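Local coordinates for paenibacillus xanthan lyase (Paenibacillus, PDB 6F2P), which cleaves the polysaccharide xanthan, probably by the beta-elimination chemistry common to polysaccharide lyases, and carries several bound calcium ions, at residues A295-M300 against K336-D341; K273-D278 against Q421-F426; A155-T160 against S188-A193; I178-I183 against I241-G246; G1016-R1021 against V1034-V1039. All blocks are in the same frame, centred on the assembly; numbering follows the deposited sequence.

In the fold
Four of the contacts gather at the helical end of the molecule, and interaction 5 lies about 86 Å from interaction 1, centre to centre, in the beta-sandwich of the Golvesin C-terminal domain. Interactions 3 and 4 share no helix but are neighbours, helix 168-184 following 147-160 and preceding 188-197 in the chain; they touch through R190 and S181. The first sets a charged guanidinium on a tyrosine ring, whereas the second joins aliphatic side chains only. Interactions 1 and 2 also touch, through A296 and G274, yet one is a small, partly buried valine contact and the other a buried, polar, water-bridged junction between the helical and super-sandwich domains. Interaction 5, wholly apolar and buried, joins two sheets instead of helices.

Interaction 1 of 5, residues A295-M300 against K336-D341; sequences AAVTVM and KAVSID
In the alpha-helical domain of this family 8 lyase, V297 of helix 292-307 packs against A337 and V338, which belong to the loop leading into helix 340-351. The nearest CA atoms, those of V297 and A337, are 7.6 Å apart, a gap bridged by methyl groups alone. V297 carries the contact from the helix side. Its CG1 stands anti to the backbone N (chi1 169°), and this places that branch, not CG2, against the loop. CG1 of V297 meets CG1 of V338 at 3.6 Å, the two side chains slanting across each other, and the same methyl lies 4.2 Å from CB of A337. Valine suits the helix here because its branch at CB puts a methyl close to the backbone, where a neighbouring segment can reach it; alanine, on the other side, lets the loop come near. F334 packs on both V297 and M300 and extends the apolar patch. Beyond V338, S339 occupies the N-cap position of the next helix, and D341 in its first turn forms a salt bridge with R305 of helix 292-307. The valine contact itself has no directional bond; it rests on dispersion between methyl groups in a small, partly buried patch, while the pairing of D341 with R305 supplies a charged tie between helix 292-307 and the start of helix 340-351.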
# COMPACT_ATOMS: atom_id res chain seq x y z
N ALA A 295 19.62 -14.37 8.42
CA ALA A 295 18.40 -13.78 8.95
C ALA A 295 17.21 -14.69 8.72
O ALA A 295 16.22 -14.63 9.45
CB ALA A 295 18.14 -12.42 8.31
N ALA A 296 17.31 -15.53 7.70
CA ALA A 296 16.22 -16.42 7.32
C ALA A 296 16.04 -17.56 8.31
O ALA A 296 14.96 -18.16 8.41
CB ALA A 296 16.48 -16.97 5.93
N VAL A 297 17.12 -17.87 9.02
CA VAL A 297 17.17 -19.05 9.88
C VAL A 297 16.12 -19.06 10.99
O VAL A 297 15.46 -20.07 11.20
CB VAL A 297 18.59 -19.28 10.45
CG1 VAL A 297 18.55 -20.33 11.52
CG2 VAL A 297 19.54 -19.71 9.33
N THR A 298 15.96 -17.94 11.68
CA THR A 298 14.99 -17.83 12.77
C THR A 298 13.56 -18.05 12.25
O THR A 298 12.71 -18.61 12.95
CB THR A 298 15.09 -16.47 13.50
OG1 THR A 298 14.07 -16.38 14.50
CG2 THR A 298 14.92 -15.31 12.52
N VAL A 299 13.30 -17.62 11.02
CA VAL A 299 11.98 -17.76 10.44
C VAL A 299 11.70 -19.22 10.07
O VAL A 299 10.63 -19.75 10.37
CB VAL A 299 11.81 -16.88 9.19
CG1 VAL A 299 10.45 -17.11 8.58
CG2 VAL A 299 12.00 -15.42 9.54
N MET A 300 12.67 -19.85 9.42
CA MET A 300 12.57 -21.28 9.10
C MET A 300 12.35 -22.08 10.37
O MET A 300 11.56 -23.03 10.39
CB MET A 300 13.81 -21.77 8.36
CG MET A 300 13.99 -21.12 7.00
SD MET A 300 15.55 -21.52 6.18
CE MET A 300 15.52 -23.31 6.12
N LYS A 336 23.93 -25.57 10.64
CA LYS A 336 25.10 -25.13 11.40
C LYS A 336 24.78 -24.00 12.38
O LYS A 336 25.64 -23.59 13.16
CB LYS A 336 26.21 -24.68 10.46
CG LYS A 336 26.87 -25.80 9.69
CD LYS A 336 27.49 -25.27 8.42
CE LYS A 336 28.54 -26.22 7.89
NZ LYS A 336 29.74 -26.23 8.78
N ALA A 337 23.54 -23.51 12.34
CA ALA A 337 23.20 -22.34 13.15
C ALA A 337 22.25 -22.64 14.32
O ALA A 337 22.30 -21.96 15.33
CB ALA A 337 22.62 -21.24 12.27
N VAL A 338 21.40 -23.64 14.18
CA VAL A 338 20.36 -23.89 15.17
C VAL A 338 20.74 -24.93 16.22
O VAL A 338 21.80 -25.57 16.14
CB VAL A 338 19.07 -24.37 14.50
CG1 VAL A 338 18.60 -23.34 13.50
CG2 VAL A 338 19.31 -25.71 13.83
N SER A 339 19.85 -25.10 17.18
CA SER A 339 20.08 -26.03 18.28
C SER A 339 19.92 -27.46 17.80
O SER A 339 19.43 -27.71 16.70
CB SER A 339 19.09 -25.77 19.40
OG SER A 339 17.78 -26.12 18.99
N ILE A 340 20.33 -28.40 18.65
CA ILE A 340 20.26 -29.81 18.31
C ILE A 340 18.81 -30.20 18.04
O ILE A 340 18.52 -30.87 17.05
CB ILE A 340 20.86 -30.70 19.41
CG1 ILE A 340 22.37 -30.48 19.48
CG2 ILE A 340 20.54 -32.17 19.16
CD1 ILE A 340 23.04 -31.10 20.68
N ASP A 341 17.92 -29.74 18.91
CA ASP A 341 16.50 -29.99 18.77
C ASP A 341 16.00 -29.69 17.36
O ASP A 341 15.31 -30.51 16.75
CB ASP A 341 15.73 -29.12 19.77
CG ASP A 341 14.40 -29.70 20.12
OD1 ASP A 341 14.27 -30.95 20.10
OD2 ASP A 341 13.47 -28.93 20.42

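Interaction 2 of 5, residues K273-D278 against Q421-F426; sequences KGNLMD and QFNDHF
D278 and F422 have the nearest CA atoms, 8.2 Å apart, where the short strand 275-276 runs into D278 and faces a loop that folds into a type I' turn from N423 to F426. That turn, with D424 and H425 in left-handed conformations, is closed by F426 N donating to N423 O at 3.1 Å. Across the gap the main tie is a water molecule. It donates to D278 OD2 at 2.9 Å and to F422 O at 2.6 Å, linking a carboxylate to a backbone carbonyl, two acceptors that could not bond directly. D278 OD2 also lies 3.6 Å from F422 CB, and the carboxylate plane stands steeply, at 80°, to the phenyl ring. The aspartate has further partners: OD1 forms a salt bridge with R281, and OD2 accepts from W427. Nearby, N275 OD1 and N423 ND2 are 3.4 Å apart, but the amides have firmer partners elsewhere, N275 ND2 in L419 O and N423 ND2 in D292 OD1. This buried seam joins the helical domain to the super-sandwich domain; in family 8 lyases the substrate cleft lies between these two. Its chemistry is that of a buried polar junction with one bridging water: the carboxylate of D278 offers two acceptors, while each asparagine amide has both a donor and an acceptor, and the charge of D278 is probably balanced by R281.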
# COMPACT_ATOMS: atom_id res chain seq x y z
N LYS A 273 14.73 -18.75 -1.57
CA LYS A 273 15.73 -19.80 -1.51
C LYS A 273 16.71 -19.66 -0.34
O LYS A 273 17.92 -19.78 -0.49
CB LYS A 273 16.47 -19.87 -2.85
CG LYS A 273 15.54 -20.17 -4.02
CD LYS A 273 16.30 -20.25 -5.33
CE LYS A 273 15.38 -20.67 -6.45
NZ LYS A 273 16.13 -20.89 -7.72
N GLY A 274 16.16 -19.38 0.84
CA GLY A 274 16.94 -19.33 2.06
C GLY A 274 17.39 -17.94 2.44
O GLY A 274 18.08 -17.76 3.45
N ASN A 275 17.01 -16.96 1.64
CA ASN A 275 17.38 -15.57 1.87
C ASN A 275 16.17 -14.74 2.28
O ASN A 275 15.22 -14.60 1.53
CB ASN A 275 17.99 -14.98 0.60
CG ASN A 275 19.28 -15.66 0.22
OD1 ASN A 275 20.13 -15.93 1.07
ND2 ASN A 275 19.44 -15.95 -1.07
N LEU A 276 16.21 -14.19 3.49
CA LEU A 276 15.16 -13.29 3.93
C LEU A 276 15.45 -11.96 3.30
O LEU A 276 16.52 -11.40 3.52
CB LEU A 276 15.16 -13.18 5.45
CG LEU A 276 14.05 -12.36 6.10
CD1 LEU A 276 12.69 -12.85 5.65
CD2 LEU A 276 14.17 -12.43 7.62
N MET A 277 14.52 -11.44 2.50
CA MET A 277 14.76 -10.22 1.73
C MET A 277 15.12 -9.02 2.59
O MET A 277 14.40 -8.66 3.52
CB MET A 277 13.55 -9.89 0.85
CG MET A 277 13.28 -10.93 -0.22
SD MET A 277 11.93 -10.46 -1.31
CE MET A 277 11.89 -11.91 -2.35
N ASP A 278 16.25 -8.39 2.26
CA ASP A 278 16.78 -7.28 3.05
C ASP A 278 15.85 -6.07 3.14
O ASP A 278 15.93 -5.28 4.08
CB ASP A 278 18.13 -6.84 2.48
CG ASP A 278 19.22 -7.86 2.72
OD1 ASP A 278 19.15 -8.57 3.75
OD2 ASP A 278 20.13 -7.95 1.88
N GLN A 421 24.35 -13.50 -3.38
CA GLN A 421 24.42 -12.15 -3.93
C GLN A 421 24.41 -11.04 -2.88
O GLN A 421 25.25 -10.14 -2.93
CB GLN A 421 23.29 -11.93 -4.94
CG GLN A 421 23.22 -10.52 -5.51
CD GLN A 421 24.48 -10.12 -6.26
OE1 GLN A 421 24.80 -8.94 -6.36
NE2 GLN A 421 25.20 -11.10 -6.78
N PHE A 422 23.49 -11.12 -1.93
CA PHE A 422 23.31 -10.03 -0.98
C PHE A 422 23.90 -10.35 0.39
O PHE A 422 23.85 -9.52 1.30
CB PHE A 422 21.83 -9.65 -0.86
CG PHE A 422 21.24 -9.19 -2.16
CD1 PHE A 422 21.63 -7.99 -2.73
CD2 PHE A 422 20.31 -9.97 -2.83
CE1 PHE A 422 21.11 -7.57 -3.93
CE2 PHE A 422 19.78 -9.55 -4.02
CZ PHE A 422 20.18 -8.35 -4.58
N ASN A 423 24.44 -11.55 0.53
CA ASN A 423 25.28 -11.88 1.68
C ASN A 423 26.74 -11.96 1.22
O ASN A 423 27.09 -11.34 0.21
CB ASN A 423 24.80 -13.14 2.41
CG ASN A 423 24.48 -14.29 1.47
OD1 ASN A 423 25.36 -15.08 1.12
ND2 ASN A 423 23.21 -14.39 1.07
N ASP A 424 27.59 -12.67 1.95
CA ASP A 424 29.00 -12.78 1.57
C ASP A 424 29.61 -11.37 1.49
O ASP A 424 30.45 -11.08 0.63
CB ASP A 424 29.10 -13.55 0.24
CG ASP A 424 30.52 -13.71 -0.26
OD1 ASP A 424 31.44 -13.94 0.57
OD2 ASP A 424 30.70 -13.59 -1.49
N HIS A 425 29.16 -10.50 2.39
CA HIS A 425 29.66 -9.14 2.53
C HIS A 425 29.26 -8.18 1.42
O HIS A 425 29.95 -7.18 1.20
CB HIS A 425 31.18 -9.11 2.72
CG HIS A 425 31.65 -10.01 3.81
ND1 HIS A 425 31.25 -9.87 5.12
CD2 HIS A 425 32.45 -11.11 3.78
CE1 HIS A 425 31.80 -10.82 5.86
NE2 HIS A 425 32.53 -11.58 5.06
N PHE A 426 28.16 -8.47 0.73
CA PHE A 426 27.57 -7.52 -0.21
C PHE A 426 27.50 -6.09 0.37
O PHE A 426 28.02 -5.14 -0.22
CB PHE A 426 26.18 -7.97 -0.66
CG PHE A 426 25.39 -6.90 -1.37
CD1 PHE A 426 25.52 -6.72 -2.73
CD2 PHE A 426 24.54 -6.05 -0.66
CE1 PHE A 426 24.83 -5.73 -3.38
CE2 PHE A 426 23.84 -5.06 -1.30
CZ PHE A 426 23.98 -4.90 -2.67
O HOH W 1 22.19 -9.39 3.27

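Interaction 3 of 5, residues A155-T160 against S188-A193; sequences AAIYYT and SARVAA
R190 lies flat over one face of the Y158 ring, a cation-pi stack between helix 188-197 and helix 147-160 in the all-helical domain of the lyase. The guanidinium and ring planes are only 16° apart, and CZ of R190 sits 4.0 Å from the Y158 ring centroid. The two side chains run past each other in opposite directions. CG of the arginine is near the tyrosine OH, CD rests on the ring in a CH-pi contact 3.9 Å from the centroid of Y158, and the charged tip lies over CD1 and CG, near the root of the ring. A bend at chi2 (99°) lays the chain along the ring. Tyrosine suits the place because its face accepts the cation while its hydroxyl bonds to D187 and N185. Arginine, a flat cation, can stack and still use its N-H groups at the edge: NH1 bonds to Q161 O and NH2 to S181 OG, which hold the guanidinium flat. Q161 is a calcium ligand, and a calcium ion lies about 8 Å from the R190 side chain, so the NH1 bond probably steadies a residue of the metal site. A leucine in place of R190 would probably leave Q161 O without this donor, S181 without its partner on the neighbouring helix, and the Y158 face without its cation. At the guanidinium edge, near its plane, I157 CG2 lies 3.7 Å from R190 NH2.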
# COMPACT_ATOMS: atom_id res chain seq x y z
N ALA A 155 12.68 -15.94 42.82
CA ALA A 155 12.30 -14.74 43.56
C ALA A 155 12.94 -13.50 42.95
O ALA A 155 12.36 -12.42 42.97
CB ALA A 155 12.69 -14.87 45.03
N ALA A 156 14.13 -13.68 42.41
CA ALA A 156 14.82 -12.58 41.76
C ALA A 156 14.10 -12.18 40.47
O ALA A 156 13.89 -11.00 40.21
CB ALA A 156 16.25 -12.95 41.47
N ILE A 157 13.72 -13.19 39.69
CA ILE A 157 13.01 -12.94 38.44
C ILE A 157 11.64 -12.30 38.67
O ILE A 157 11.31 -11.32 38.01
CB ILE A 157 12.88 -14.22 37.60
CG1 ILE A 157 14.28 -14.75 37.27
CG2 ILE A 157 12.08 -13.93 36.33
CD1 ILE A 157 14.27 -15.93 36.34
N TYR A 158 10.85 -12.83 39.61
CA TYR A 158 9.59 -12.19 39.98
C TYR A 158 9.80 -10.73 40.39
O TYR A 158 8.95 -9.87 40.16
CB TYR A 158 8.93 -12.89 41.17
CG TYR A 158 8.17 -14.18 40.89
CD1 TYR A 158 8.74 -15.21 40.14
CD2 TYR A 158 6.91 -14.39 41.43
CE1 TYR A 158 8.06 -16.39 39.93
CE2 TYR A 158 6.22 -15.56 41.22
CZ TYR A 158 6.80 -16.56 40.47
OH TYR A 158 6.11 -17.74 40.27
N TYR A 159 10.94 -10.46 41.02
CA TYR A 159 11.25 -9.11 41.48
C TYR A 159 11.48 -8.16 40.31
O TYR A 159 10.84 -7.11 40.23
CB TYR A 159 12.46 -9.14 42.41
CG TYR A 159 13.06 -7.78 42.67
CD1 TYR A 159 12.37 -6.82 43.38
CD2 TYR A 159 14.33 -7.47 42.20
CE1 TYR A 159 12.92 -5.57 43.63
CE2 TYR A 159 14.90 -6.23 42.44
CZ TYR A 159 14.18 -5.28 43.15
OH TYR A 159 14.74 -4.04 43.39
N THR A 160 12.39 -8.52 39.41
CA THR A 160 12.68 -7.67 38.26
C THR A 160 11.59 -7.72 37.18
O THR A 160 11.37 -6.73 36.48
CB THR A 160 14.03 -8.01 37.62
OG1 THR A 160 13.97 -9.32 37.05
CG2 THR A 160 15.14 -7.96 38.65
N SER A 188 0.94 -21.75 38.68
CA SER A 188 -0.08 -21.69 37.62
C SER A 188 -0.52 -20.27 37.26
O SER A 188 -0.60 -19.92 36.08
CB SER A 188 -1.31 -22.53 37.98
OG SER A 188 -1.87 -22.10 39.20
N ALA A 189 -0.79 -19.45 38.27
CA ALA A 189 -1.20 -18.07 38.03
C ALA A 189 -0.15 -17.31 37.21
O ALA A 189 -0.50 -16.55 36.30
CB ALA A 189 -1.45 -17.37 39.35
N ARG A 190 1.11 -17.55 37.52
CA ARG A 190 2.21 -16.88 36.85
C ARG A 190 2.32 -17.34 35.40
O ARG A 190 2.53 -16.52 34.50
CB ARG A 190 3.52 -17.10 37.63
CG ARG A 190 4.78 -16.59 36.97
CD ARG A 190 5.23 -15.25 37.51
NE ARG A 190 6.60 -14.96 37.08
CZ ARG A 190 7.16 -13.76 37.08
NH1 ARG A 190 6.47 -12.69 37.47
NH2 ARG A 190 8.42 -13.62 36.67
N VAL A 191 2.15 -18.64 35.16
CA VAL A 191 2.16 -19.15 33.79
C VAL A 191 0.99 -18.58 32.98
O VAL A 191 1.13 -18.24 31.80
CB VAL A 191 2.06 -20.68 33.74
CG1 VAL A 191 2.21 -21.17 32.31
CG2 VAL A 191 3.13 -21.31 34.62
N ALA A 192 -0.16 -18.48 33.62
CA ALA A 192 -1.34 -17.99 32.92
C ALA A 192 -1.12 -16.53 32.54
O ALA A 192 -1.53 -16.10 31.45
CB ALA A 192 -2.58 -18.15 33.78
N ALA A 193 -0.46 -15.78 33.42
CA ALA A 193 -0.18 -14.37 33.13
C ALA A 193 0.78 -14.32 31.95
O ALA A 193 0.69 -13.42 31.11
CB ALA A 193 0.41 -13.66 34.34

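Interaction 4 of 5, residues I178-I183 against I241-G246; sequences IAISGI and IFILNG
I243, in the last turn of helix 229-244, points its side chain at I180 and I183 of helix 168-184, within the helical domain. At CB the chain forks, and CB itself touches neither isoleucine. One branch, CG2, stands anti to the backbone N and reaches I183, whose CD1 lies 4.1 Å from CG2 of I243. The other branch starts beside the backbone N (chi1 -61°) and runs out extended through CG1, which is a spacer as far as the facing helix is concerned. At the tip, CD1 of I243 comes to 4.3 Å from CD1 of I180. One beta-branched residue therefore sends two methyls to two residues three positions apart, the spacing of neighbouring side chains on one helix face. I180 meets it by a bend at chi2 (-43°) that turns its terminal methyl toward the partner. Beside them L244 adds a looser approach, with CD2 at 4.6 Å from I183 CD1; L244 also rests on V191 and R195 of helix 188-197. Y13 and M16 of helix 4-18 also pack on I243, so three helices converge on this residue. N245 then leaves helical geometry, and G246 adopts backbone angles that suit glycine. Between saturated carbons of helices 168-184 and 229-244 this contact rests on dispersion, shape and burial, without directional bonds, whereas K12 NZ, bonding to I243 O and F242 O, adds a polar tie to helix 4-18.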
# COMPACT_ATOMS: atom_id res chain seq x y z
N ILE A 178 7.99 -14.42 32.11
CA ILE A 178 6.96 -14.69 33.11
C ILE A 178 6.45 -16.12 33.00
O ILE A 178 6.31 -16.81 34.01
CB ILE A 178 5.83 -13.67 33.02
CG1 ILE A 178 6.30 -12.36 33.66
CG2 ILE A 178 4.58 -14.18 33.69
CD1 ILE A 178 5.38 -11.21 33.45
N ALA A 179 6.20 -16.58 31.79
CA ALA A 179 5.73 -17.94 31.57
C ALA A 179 6.76 -18.97 32.03
O ALA A 179 6.42 -19.94 32.68
CB ALA A 179 5.40 -18.15 30.11
N ILE A 180 8.02 -18.76 31.69
CA ILE A 180 9.00 -19.79 32.00
C ILE A 180 9.30 -19.82 33.49
O ILE A 180 9.42 -20.90 34.08
CB ILE A 180 10.29 -19.67 31.17
CG1 ILE A 180 9.95 -19.69 29.67
CG2 ILE A 180 11.26 -20.81 31.52
CD1 ILE A 180 8.93 -20.71 29.29
N SER A 181 9.39 -18.66 34.12
CA SER A 181 9.58 -18.65 35.56
C SER A 181 8.40 -19.34 36.26
O SER A 181 8.59 -20.13 37.18
CB SER A 181 9.85 -17.24 36.11
OG SER A 181 8.87 -16.29 35.72
N GLY A 182 7.18 -19.08 35.78
CA GLY A 182 6.01 -19.74 36.32
C GLY A 182 6.12 -21.26 36.27
O GLY A 182 5.84 -21.93 37.26
N ILE A 183 6.53 -21.79 35.13
CA ILE A 183 6.70 -23.22 34.97
C ILE A 183 7.76 -23.78 35.92
O ILE A 183 7.55 -24.80 36.59
CB ILE A 183 7.11 -23.54 33.53
CG1 ILE A 183 5.94 -23.25 32.58
CG2 ILE A 183 7.56 -24.98 33.41
CD1 ILE A 183 6.19 -23.64 31.15
N ILE A 241 3.62 -20.80 21.97
CA ILE A 241 2.54 -21.68 21.55
C ILE A 241 2.97 -23.14 21.66
O ILE A 241 2.22 -23.96 22.20
CB ILE A 241 2.07 -21.36 20.12
CG1 ILE A 241 1.23 -20.08 20.11
CG2 ILE A 241 1.26 -22.51 19.54
CD1 ILE A 241 1.12 -19.48 18.73
N PHE A 242 4.17 -23.45 21.18
CA PHE A 242 4.67 -24.82 21.19
C PHE A 242 4.83 -25.38 22.60
O PHE A 242 4.45 -26.52 22.85
CB PHE A 242 6.00 -24.89 20.45
CG PHE A 242 6.68 -26.23 20.54
CD1 PHE A 242 6.36 -27.24 19.66
CD2 PHE A 242 7.65 -26.47 21.51
CE1 PHE A 242 6.98 -28.48 19.73
CE2 PHE A 242 8.28 -27.71 21.59
CZ PHE A 242 7.94 -28.71 20.70
N ILE A 243 5.40 -24.59 23.50
CA ILE A 243 5.63 -25.04 24.88
C ILE A 243 4.30 -25.29 25.60
O ILE A 243 4.09 -26.35 26.21
CB ILE A 243 6.47 -24.00 25.67
CG1 ILE A 243 7.84 -23.81 25.01
CG2 ILE A 243 6.65 -24.41 27.13
CD1 ILE A 243 8.56 -22.56 25.44
N LEU A 244 3.41 -24.31 25.52
CA LEU A 244 2.17 -24.34 26.26
C LEU A 244 1.15 -25.30 25.65
O LEU A 244 0.18 -25.67 26.30
CB LEU A 244 1.58 -22.94 26.34
CG LEU A 244 2.49 -21.96 27.08
CD1 LEU A 244 1.91 -20.55 27.03
CD2 LEU A 244 2.67 -22.43 28.50
N ASN A 245 1.39 -25.68 24.40
CA ASN A 245 0.42 -26.44 23.62
C ASN A 245 0.01 -27.76 24.26
O ASN A 245 0.86 -28.57 24.60
CB ASN A 245 0.98 -26.71 22.22
CG ASN A 245 0.07 -27.57 21.38
OD1 ASN A 245 0.48 -28.63 20.90
ND2 ASN A 245 -1.18 -27.13 21.20
N GLY A 246 -1.29 -27.95 24.42
CA GLY A 246 -1.80 -29.17 25.03
C GLY A 246 -1.98 -29.06 26.53
O GLY A 246 -2.64 -29.89 27.14

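Interaction 5 of 5, residues G1016-R1021 against V1034-V1039; sequences GAIKIR and VKLVKV
I1018 on strand 1017-1021 points across the interior of a beta-sandwich at V1034 and L1036 of strand 1030-1039, which belongs to the facing sheet. The tight part is built round its two methyl ends. CD1 of I1018 lies 3.6 Å from CD1 of L1036, the two side chains sliding past each other in opposite directions, and 3.9 Å from CG2 of V1034. The other branch, CG2 of I1018, meets CG1 of V1034, also at 3.9 Å, isoleucine and valine reaching toward each other tip to tip. With CG1 anti to the carbonyl carbon (chi1 -58°), the isoleucine sends its long arm between V1034 and L1036 while CG2 stays on V1034. Residues two apart on a strand face the same way, and for this reason V1034 and L1036 both look inward; V964 and V980 pack on I1018, and F952 on V1034. The outer faces of the two sheets are quite different. On one, K1035, between the two inward residues, turns away from I1018 and makes a cation-pi contact with W1002; on the other, R1021 forms a salt bridge with D981. Both strands lie in the Golvesin C-terminal domain, of a clan that includes galactose-binding-like domains. Branched aliphatic side chains fill the interior by fit and burial, leaving the ionic partnerships to the partly exposed faces.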
# COMPACT_ATOMS: atom_id res chain seq x y z
N GLY A 1016 -42.10 15.72 -28.69
CA GLY A 1016 -42.91 16.91 -28.56
C GLY A 1016 -42.59 17.87 -29.68
O GLY A 1016 -41.45 17.93 -30.15
N ALA A 1017 -43.59 18.62 -30.12
CA ALA A 1017 -43.40 19.56 -31.22
C ALA A 1017 -44.24 20.82 -31.04
O ALA A 1017 -45.25 20.82 -30.33
CB ALA A 1017 -43.73 18.90 -32.54
N ILE A 1018 -43.79 21.89 -31.67
CA ILE A 1018 -44.51 23.15 -31.66
C ILE A 1018 -44.62 23.62 -33.10
O ILE A 1018 -43.65 24.15 -33.65
CB ILE A 1018 -43.78 24.19 -30.81
CG1 ILE A 1018 -43.59 23.67 -29.39
CG2 ILE A 1018 -44.54 25.50 -30.80
CD1 ILE A 1018 -42.62 24.47 -28.57
N LYS A 1019 -45.79 23.41 -33.70
CA LYS A 1019 -46.00 23.69 -35.12
C LYS A 1019 -46.77 24.99 -35.35
O LYS A 1019 -47.69 25.32 -34.60
CB LYS A 1019 -46.73 22.52 -35.80
CG LYS A 1019 -46.94 22.71 -37.30
CD LYS A 1019 -47.94 21.72 -37.89
CE LYS A 1019 -47.38 20.30 -37.95
NZ LYS A 1019 -48.31 19.39 -38.68
N ILE A 1020 -46.36 25.73 -36.38
CA ILE A 1020 -47.09 26.91 -36.82
C ILE A 1020 -47.76 26.60 -38.15
O ILE A 1020 -47.09 26.28 -39.12
CB ILE A 1020 -46.14 28.10 -36.99
CG1 ILE A 1020 -45.59 28.54 -35.63
CG2 ILE A 1020 -46.86 29.26 -37.66
CD1 ILE A 1020 -44.51 29.60 -35.72
N ARG A 1021 -49.09 26.66 -38.17
CA ARG A 1021 -49.87 26.39 -39.37
C ARG A 1021 -50.34 27.71 -39.99
O ARG A 1021 -50.23 28.76 -39.36
CB ARG A 1021 -51.08 25.49 -39.06
CG ARG A 1021 -50.76 23.99 -38.93
CD ARG A 1021 -51.70 23.32 -37.92
NE ARG A 1021 -53.05 23.87 -37.97
CZ ARG A 1021 -53.82 24.11 -36.91
NH1 ARG A 1021 -53.37 23.85 -35.69
NH2 ARG A 1021 -55.04 24.61 -37.06
N VAL A 1034 -38.94 29.36 -30.60
CA VAL A 1034 -39.63 28.89 -29.40
C VAL A 1034 -38.62 28.64 -28.27
O VAL A 1034 -37.43 28.45 -28.52
CB VAL A 1034 -40.42 27.60 -29.67
CG1 VAL A 1034 -41.36 27.79 -30.85
CG2 VAL A 1034 -39.48 26.44 -29.93
N LYS A 1035 -39.11 28.64 -27.04
CA LYS A 1035 -38.26 28.37 -25.88
C LYS A 1035 -39.02 27.65 -24.77
O LYS A 1035 -40.02 28.14 -24.26
CB LYS A 1035 -37.63 29.65 -25.32
CG LYS A 1035 -36.69 29.40 -24.15
CD LYS A 1035 -35.85 30.62 -23.79
CE LYS A 1035 -36.68 31.72 -23.16
NZ LYS A 1035 -35.81 32.78 -22.54
N LEU A 1036 -38.54 26.47 -24.41
CA LEU A 1036 -39.11 25.73 -23.30
C LEU A 1036 -38.31 26.04 -22.04
O LEU A 1036 -37.08 25.97 -22.03
CB LEU A 1036 -39.11 24.22 -23.58
CG LEU A 1036 -40.27 23.63 -24.39
CD1 LEU A 1036 -40.45 24.33 -25.72
CD2 LEU A 1036 -40.07 22.13 -24.61
N VAL A 1037 -39.02 26.43 -20.99
CA VAL A 1037 -38.37 26.70 -19.72
C VAL A 1037 -38.96 25.81 -18.65
O VAL A 1037 -40.16 25.82 -18.41
CB VAL A 1037 -38.55 28.16 -19.29
CG1 VAL A 1037 -37.69 28.44 -18.06
CG2 VAL A 1037 -38.18 29.09 -20.44
N LYS A 1038 -38.10 25.02 -18.00
CA LYS A 1038 -38.57 24.06 -17.01
C LYS A 1038 -39.14 24.75 -15.75
O LYS A 1038 -38.61 25.75 -15.29
CB LYS A 1038 -37.47 23.06 -16.66
CG LYS A 1038 -37.97 21.88 -15.84
CD LYS A 1038 -37.09 20.65 -15.97
CE LYS A 1038 -37.62 19.54 -15.08
NZ LYS A 1038 -37.68 19.99 -13.66
N VAL A 1039 -40.23 24.19 -15.24
CA VAL A 1039 -40.83 24.66 -13.99
C VAL A 1039 -41.15 23.48 -13.08
O VAL A 1039 -41.65 22.45 -13.54
CB VAL A 1039 -42.12 25.50 -14.22
CG1 VAL A 1039 -41.79 26.87 -14.78
CG2 VAL A 1039 -43.08 24.79 -15.14